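Local coordinates for 2-keto-3-deoxy-D-arabinonate dehydratase (Sulfolobus solfataricus, PDB 2Q18), which catalyses the dehydration of 2-dehydro-3-deoxy-D-arabinonate to 2,5-dioxopentanoate in pentose oxidation, as a metal-dependent enzyme of the FAH family, at residues Leu3-Lys8 with Tyr12-Ile17; Lys58-Asn63 with Val125-Ala130. All coordinates share one frame; numbering follows the deposited sequence.

Interaction 1: Leu3-Lys8 with Tyr12-Ile17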
loop_
_atom_site.group_PDB
_atom_site.type_symbol
_atom_site.label_atom_id
_atom_site.label_comp_id
_atom_site.label_asym_id
_atom_site.label_seq_id
_atom_site.Cartn_x
_atom_site.Cartn_y
_atom_site.Cartn_z
ATOM N N LEU A 3 -27.704 -0.213 -0.019
ATOM C CA LEU A 3 -26.352 -0.379 -0.514
ATOM C C LEU A 3 -26.099 -1.813 -0.967
ATOM O O LEU A 3 -26.403 -2.761 -0.244
ATOM C CB LEU A 3 -25.382 0.028 0.598
ATOM C CG LEU A 3 -23.873 -0.017 0.409
ATOM C CD1 LEU A 3 -23.242 1.122 1.201
ATOM C CD2 LEU A 3 -23.349 -1.360 0.893
ATOM N N PHE A 4 -25.548 -1.960 -2.167
ATOM C CA PHE A 4 -25.118 -3.263 -2.657
ATOM C C PHE A 4 -23.720 -3.193 -3.263
ATOM O O PHE A 4 -23.177 -2.106 -3.467
ATOM C CB PHE A 4 -26.148 -3.890 -3.622
ATOM C CG PHE A 4 -26.382 -3.112 -4.901
ATOM C CD1 PHE A 4 -27.226 -2.003 -4.919
ATOM C CD2 PHE A 4 -25.800 -3.530 -6.097
ATOM C CE1 PHE A 4 -27.462 -1.296 -6.103
ATOM C CE2 PHE A 4 -26.033 -2.836 -7.289
ATOM C CZ PHE A 4 -26.864 -1.716 -7.290
ATOM N N ARG A 5 -23.136 -4.356 -3.526
ATOM C CA ARG A 5 -21.786 -4.426 -4.064
ATOM C C ARG A 5 -21.701 -5.532 -5.103
ATOM O O ARG A 5 -22.316 -6.598 -4.953
ATOM C CB ARG A 5 -20.766 -4.651 -2.935
ATOM C CG ARG A 5 -19.292 -4.496 -3.344
ATOM C CD ARG A 5 -18.356 -4.586 -2.133
ATOM N NE ARG A 5 -18.450 -5.879 -1.456
ATOM C CZ ARG A 5 -17.522 -6.379 -0.646
ATOM N NH1 ARG A 5 -16.410 -5.698 -0.394
ATOM N NH2 ARG A 5 -17.708 -7.565 -0.085
ATOM N N VAL A 6 -20.951 -5.259 -6.166
ATOM C CA VAL A 6 -20.676 -6.248 -7.197
ATOM C C VAL A 6 -19.182 -6.518 -7.263
ATOM O O VAL A 6 -18.368 -5.672 -6.872
ATOM C CB VAL A 6 -21.192 -5.805 -8.608
ATOM C CG1 VAL A 6 -22.673 -5.433 -8.556
ATOM C CG2 VAL A 6 -20.361 -4.641 -9.172
ATOM N N VAL A 7 -18.831 -7.706 -7.743
ATOM C CA VAL A 7 -17.456 -8.017 -8.102
ATOM C C VAL A 7 -17.375 -8.029 -9.634
ATOM O O VAL A 7 -18.256 -8.567 -10.313
ATOM C CB VAL A 7 -16.951 -9.340 -7.435
ATOM C CG1 VAL A 7 -17.777 -10.555 -7.881
ATOM C CG2 VAL A 7 -15.460 -9.560 -7.697
ATOM N N LYS A 8 -16.335 -7.392 -10.164
ATOM C CA LYS A 8 -16.180 -7.187 -11.598
ATOM C C LYS A 8 -14.704 -7.326 -11.931
ATOM O O LYS A 8 -13.874 -6.555 -11.441
ATOM C CB LYS A 8 -16.683 -5.788 -11.974
ATOM C CG LYS A 8 -16.535 -5.406 -13.442
ATOM C CD LYS A 8 -16.849 -3.930 -13.624
ATOM C CE LYS A 8 -17.104 -3.569 -15.071
ATOM N NZ LYS A 8 -17.492 -2.134 -15.180
ATOM N N TYR A 12 -14.037 -4.754 -6.735
ATOM C CA TYR A 12 -15.367 -4.424 -6.230
ATOM C C TYR A 12 -15.820 -3.043 -6.661
ATOM O O TYR A 12 -15.008 -2.123 -6.784
ATOM C CB TYR A 12 -15.400 -4.471 -4.702
ATOM C CG TYR A 12 -15.233 -5.840 -4.084
ATOM C CD1 TYR A 12 -14.161 -6.110 -3.232
ATOM C CD2 TYR A 12 -16.156 -6.860 -4.329
ATOM C CE1 TYR A 12 -14.005 -7.369 -2.645
ATOM C CE2 TYR A 12 -16.011 -8.118 -3.752
ATOM C CZ TYR A 12 -14.936 -8.368 -2.914
ATOM O OH TYR A 12 -14.789 -9.613 -2.338
ATOM N N ILE A 13 -17.124 -2.909 -6.888
ATOM C CA ILE A 13 -17.760 -1.603 -7.023
ATOM C C ILE A 13 -19.006 -1.586 -6.143
ATOM O O ILE A 13 -19.824 -2.517 -6.186
ATOM C CB ILE A 13 -18.144 -1.258 -8.486
ATOM C CG1 ILE A 13 -16.937 -1.394 -9.423
ATOM C CG2 ILE A 13 -18.713 0.172 -8.564
ATOM C CD1 ILE A 13 -17.287 -1.324 -10.912
ATOM N N SER A 14 -19.137 -0.536 -5.337
ATOM C CA SER A 14 -20.309 -0.363 -4.494
ATOM C C SER A 14 -21.298 0.615 -5.102
ATOM O O SER A 14 -20.910 1.612 -5.718
ATOM C CB SER A 14 -19.907 0.094 -3.092
ATOM O OG SER A 14 -19.365 -0.987 -2.359
ATOM N N TYR A 15 -22.579 0.313 -4.924
ATOM C CA TYR A 15 -23.653 1.154 -5.415
ATOM C C TYR A 15 -24.693 1.341 -4.329
ATOM O O TYR A 15 -24.847 0.493 -3.446
ATOM C CB TYR A 15 -24.332 0.529 -6.638
ATOM C CG TYR A 15 -23.439 0.268 -7.823
ATOM C CD1 TYR A 15 -23.187 1.266 -8.764
ATOM C CD2 TYR A 15 -22.866 -0.988 -8.022
ATOM C CE1 TYR A 15 -22.375 1.022 -9.870
ATOM C CE2 TYR A 15 -22.055 -1.240 -9.114
ATOM C CZ TYR A 15 -21.816 -0.232 -10.038
ATOM O OH TYR A 15 -21.004 -0.481 -11.124
ATOM N N ALA A 16 -25.404 2.460 -4.404
ATOM C CA ALA A 16 -26.531 2.721 -3.528
ATOM C C ALA A 16 -27.764 2.987 -4.381
ATOM O O ALA A 16 -27.704 3.763 -5.341
ATOM C CB ALA A 16 -26.243 3.907 -2.639
ATOM N N ILE A 17 -28.870 2.331 -4.047
ATOM C CA ILE A 17 -30.149 2.666 -4.669
ATOM C C ILE A 17 -30.969 3.532 -3.717
ATOM O O ILE A 17 -31.155 3.191 -2.548
ATOM C CB ILE A 17 -30.939 1.424 -5.211
ATOM C CG1 ILE A 17 -32.328 1.848 -5.718
ATOM C CG2 ILE A 17 -31.046 0.316 -4.169
ATOM C CD1 ILE A 17 -32.902 0.970 -6.826
HETATM O O HOH W 1 -19.952 -1.778 -13.622
#
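L3-K8 and Y12-I17 run antiparallel, their axes 4.7 Å apart at closest and their directions at 152°. F4 pairs with Y15 and V6 with I13 as hydrogen-bonded pairs, each with two N-H...O bonds; F4 N to Y15 O is 2.9 Å. L3-A16, R5-S14 and V7-Y12 are the non-hydrogen-bonded pairs.

On the face of R5 and Y12, the R5 guanidinium lies flat on the Y12 ring. R5 CZ sits 3.8 Å from the ring centroid, and the planes differ by 10°. This is a stack and a cation-pi contact in one. The bend at chi3 (61°) turns the guanidinium over the ring. NE also bonds K69 O, and NH2 forms a salt bridge with D72. With an alanine here, the Y12 ring would probably lose its stacked cation, and D72 and K69 O would lose their partner.

The two strands form the N-terminal beta hairpin of the chain, and strand 23-26 continues the sheet beyond 12-17.

On the face of F4 and V6, Y15 CB lies over the F4 ring as a CH-pi contact, 3.4 Å from F4 CZ. The F4 and Y15 planes are close to parallel, but the rings are displaced so far that there is little stacking. V6 CG2 meets the edge of the Y15 ring, 3.8 Å from CE2. One water links K8 NZ to Y15 OH. K8 NZ also forms a salt bridge with D27 of the second subunit, and Y15 OH a hydrogen bond with D46 of that subunit.

Interaction 2: Lys58-Asn63 with Val125-Ala130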
loop_
_atom_site.group_PDB
_atom_site.type_symbol
_atom_site.label_atom_id
_atom_site.label_comp_id
_atom_site.label_asym_id
_atom_site.label_seq_id
_atom_site.Cartn_x
_atom_site.Cartn_y
_atom_site.Cartn_z
ATOM N N LYS A 58 -32.310 -10.876 -9.332
ATOM C CA LYS A 58 -32.912 -12.102 -9.870
ATOM C C LYS A 58 -31.896 -13.036 -10.514
ATOM O O LYS A 58 -31.945 -14.250 -10.307
ATOM C CB LYS A 58 -34.012 -11.762 -10.882
ATOM C CG LYS A 58 -35.250 -11.138 -10.264
ATOM C CD LYS A 58 -36.088 -10.409 -11.309
ATOM C CE LYS A 58 -37.196 -9.601 -10.640
ATOM N NZ LYS A 58 -37.801 -8.577 -11.546
ATOM N N SER A 59 -30.983 -12.466 -11.293
ATOM C CA SER A 59 -30.049 -13.248 -12.100
ATOM C C SER A 59 -28.611 -13.296 -11.563
ATOM O O SER A 59 -27.776 -14.029 -12.101
ATOM C CB SER A 59 -30.062 -12.747 -13.547
ATOM O OG SER A 59 -31.375 -12.793 -14.079
ATOM N N PHE A 60 -28.334 -12.512 -10.513
ATOM C CA PHE A 60 -27.041 -12.519 -9.788
ATOM C C PHE A 60 -25.872 -11.901 -10.564
ATOM O O PHE A 60 -25.106 -11.096 -10.014
ATOM C CB PHE A 60 -26.643 -13.920 -9.283
ATOM C CG PHE A 60 -27.733 -14.654 -8.530
ATOM C CD1 PHE A 60 -28.766 -13.970 -7.889
ATOM C CD2 PHE A 60 -27.697 -16.039 -8.436
ATOM C CE1 PHE A 60 -29.755 -14.659 -7.197
ATOM C CE2 PHE A 60 -28.683 -16.736 -7.736
ATOM C CZ PHE A 60 -29.710 -16.045 -7.119
ATOM N N GLN A 61 -25.728 -12.293 -11.827
ATOM C CA GLN A 61 -24.687 -11.759 -12.695
ATOM C C GLN A 61 -25.298 -11.227 -13.988
ATOM O O GLN A 61 -26.087 -11.914 -14.640
ATOM C CB GLN A 61 -23.609 -12.819 -12.983
ATOM C CG GLN A 61 -22.541 -12.373 -13.999
ATOM C CD GLN A 61 -21.198 -13.089 -13.852
ATOM O OE1 GLN A 61 -21.084 -14.115 -13.172
ATOM N NE2 GLN A 61 -20.169 -12.539 -14.496
ATOM N N ILE A 62 -24.951 -9.986 -14.322
ATOM C CA ILE A 62 -25.281 -9.378 -15.610
ATOM C C ILE A 62 -23.960 -8.973 -16.248
ATOM O O ILE A 62 -23.176 -8.230 -15.648
ATOM C CB ILE A 62 -26.175 -8.108 -15.468
ATOM C CG1 ILE A 62 -27.380 -8.346 -14.543
ATOM C CG2 ILE A 62 -26.613 -7.588 -16.852
ATOM C CD1 ILE A 62 -28.336 -9.454 -14.990
ATOM N N ASN A 63 -23.719 -9.465 -17.462
ATOM C CA ASN A 63 -22.472 -9.202 -18.185
ATOM C C ASN A 63 -21.241 -9.586 -17.361
ATOM O O ASN A 63 -21.079 -10.756 -17.010
ATOM C CB ASN A 63 -22.415 -7.748 -18.674
ATOM C CG ASN A 63 -23.491 -7.435 -19.709
ATOM O OD1 ASN A 63 -24.243 -6.468 -19.567
ATOM N ND2 ASN A 63 -23.572 -8.261 -20.751
ATOM N N VAL A 125 -20.790 -15.523 2.885
ATOM C CA VAL A 125 -21.106 -15.433 1.458
ATOM C C VAL A 125 -22.259 -14.461 1.272
ATOM O O VAL A 125 -22.877 -14.028 2.251
ATOM C CB VAL A 125 -21.451 -16.821 0.835
ATOM C CG1 VAL A 125 -20.331 -17.826 1.098
ATOM C CG2 VAL A 125 -22.783 -17.347 1.351
ATOM N N GLY A 126 -22.533 -14.103 0.022
ATOM C CA GLY A 126 -23.593 -13.159 -0.287
ATOM C C GLY A 126 -24.702 -13.741 -1.147
ATOM O O GLY A 126 -24.755 -14.949 -1.392
ATOM N N HIS A 127 -25.601 -12.860 -1.570
ATOM C CA HIS A 127 -26.695 -13.183 -2.478
ATOM C C HIS A 127 -26.184 -13.928 -3.711
ATOM O O HIS A 127 -25.248 -13.479 -4.375
ATOM C CB HIS A 127 -27.398 -11.885 -2.877
ATOM C CG HIS A 127 -28.689 -12.083 -3.611
ATOM N ND1 HIS A 127 -29.780 -12.711 -3.048
ATOM C CD2 HIS A 127 -29.073 -11.701 -4.852
ATOM C CE1 HIS A 127 -30.773 -12.724 -3.919
ATOM N NE2 HIS A 127 -30.372 -12.113 -5.020
ATOM N N GLY A 128 -26.780 -15.085 -3.988
ATOM C CA GLY A 128 -26.452 -15.859 -5.186
ATOM C C GLY A 128 -25.257 -16.781 -5.041
ATOM O O GLY A 128 -24.924 -17.522 -5.966
ATOM N N GLU A 129 -24.606 -16.736 -3.880
ATOM C CA GLU A 129 -23.449 -17.584 -3.615
ATOM C C GLU A 129 -23.879 -18.724 -2.702
ATOM O O GLU A 129 -24.914 -18.636 -2.046
ATOM C CB GLU A 129 -22.313 -16.758 -2.987
ATOM C CG GLU A 129 -21.971 -15.498 -3.800
ATOM C CD GLU A 129 -20.931 -14.590 -3.139
ATOM O OE1 GLU A 129 -20.724 -14.688 -1.907
ATOM O OE2 GLU A 129 -20.332 -13.764 -3.865
ATOM N N ALA A 130 -23.088 -19.787 -2.658
ATOM C CA ALA A 130 -23.469 -20.983 -1.913
ATOM C C ALA A 130 -23.128 -20.927 -0.424
ATOM O O ALA A 130 -21.995 -20.596 -0.047
ATOM C CB ALA A 130 -22.841 -22.223 -2.549
#
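A type II beta turn, G126 to E129, meets the end of helix 53-59 at F60. The turn lies in the loop between strands 124-125 and 131-133. F60 is the first residue to leave the helical conformation, with positive phi, and its side chain points toward the turn.

The F60 ring carries the contact from this side. G128 CA sits over the centre of one ring face, 3.5 Å from the centroid, as a CH-pi contact. G128 has no side chain, and this allows the close approach: a CB here would point into the F60 ring and clash. The positive phi of G128 (85°) also favours glycine.

F60 and H127 form a T-shaped pair. The edge of F60 points to the face of H127, with centroids 4.9 Å apart and planes at 79°. The nearest atoms are F60 CE1 and H127 NE2, at 3.4 Å. H127 CG stands anti to the backbone N (chi1 -170°), and this carries the imidazole out to F60. Both ring nitrogens have partners beyond the two segments. NE2 bonds L57 O of helix 53-59, and ND1 bonds the backbone N of I283. With both nitrogens bonded, the imidazole is fixed in its rotation.

The turn is closed by the backbone bond from E129 N to G126 O, 3.1 Å. The E129 side chain folds back over it. G126 N gives a bond of 2.7 Å to E129 OE1, met from above the carboxylate plane. E129 OE2 forms a salt bridge with R66 and a hydrogen bond with T68 OG1.

Glycine at the third position, G128, is a classic feature of the type II turn, and here it also serves as the seat for an aromatic ring.

Overall arrangement
Both interactions lie on the same side of the chain's centre. Their centres are about 12 Å apart and their nearest atoms about 6 Å apart, so they do not touch. Interaction 1 is mostly buried and joins neighbouring strands of one hairpin. Interaction 2 is smaller and partly buried, and joins parts far apart in sequence. Strand 65-67 links them by strand pairing: it pairs with strand 2-8 of interaction 1 and with strand 61-62 of interaction 2. Backbone bonding holds interaction 1, with stacking added on its faces. Interaction 2 relies on ring contacts alone across its segments. Interaction 1 also reaches the second subunit; interaction 2 stays within its chain in the assembly.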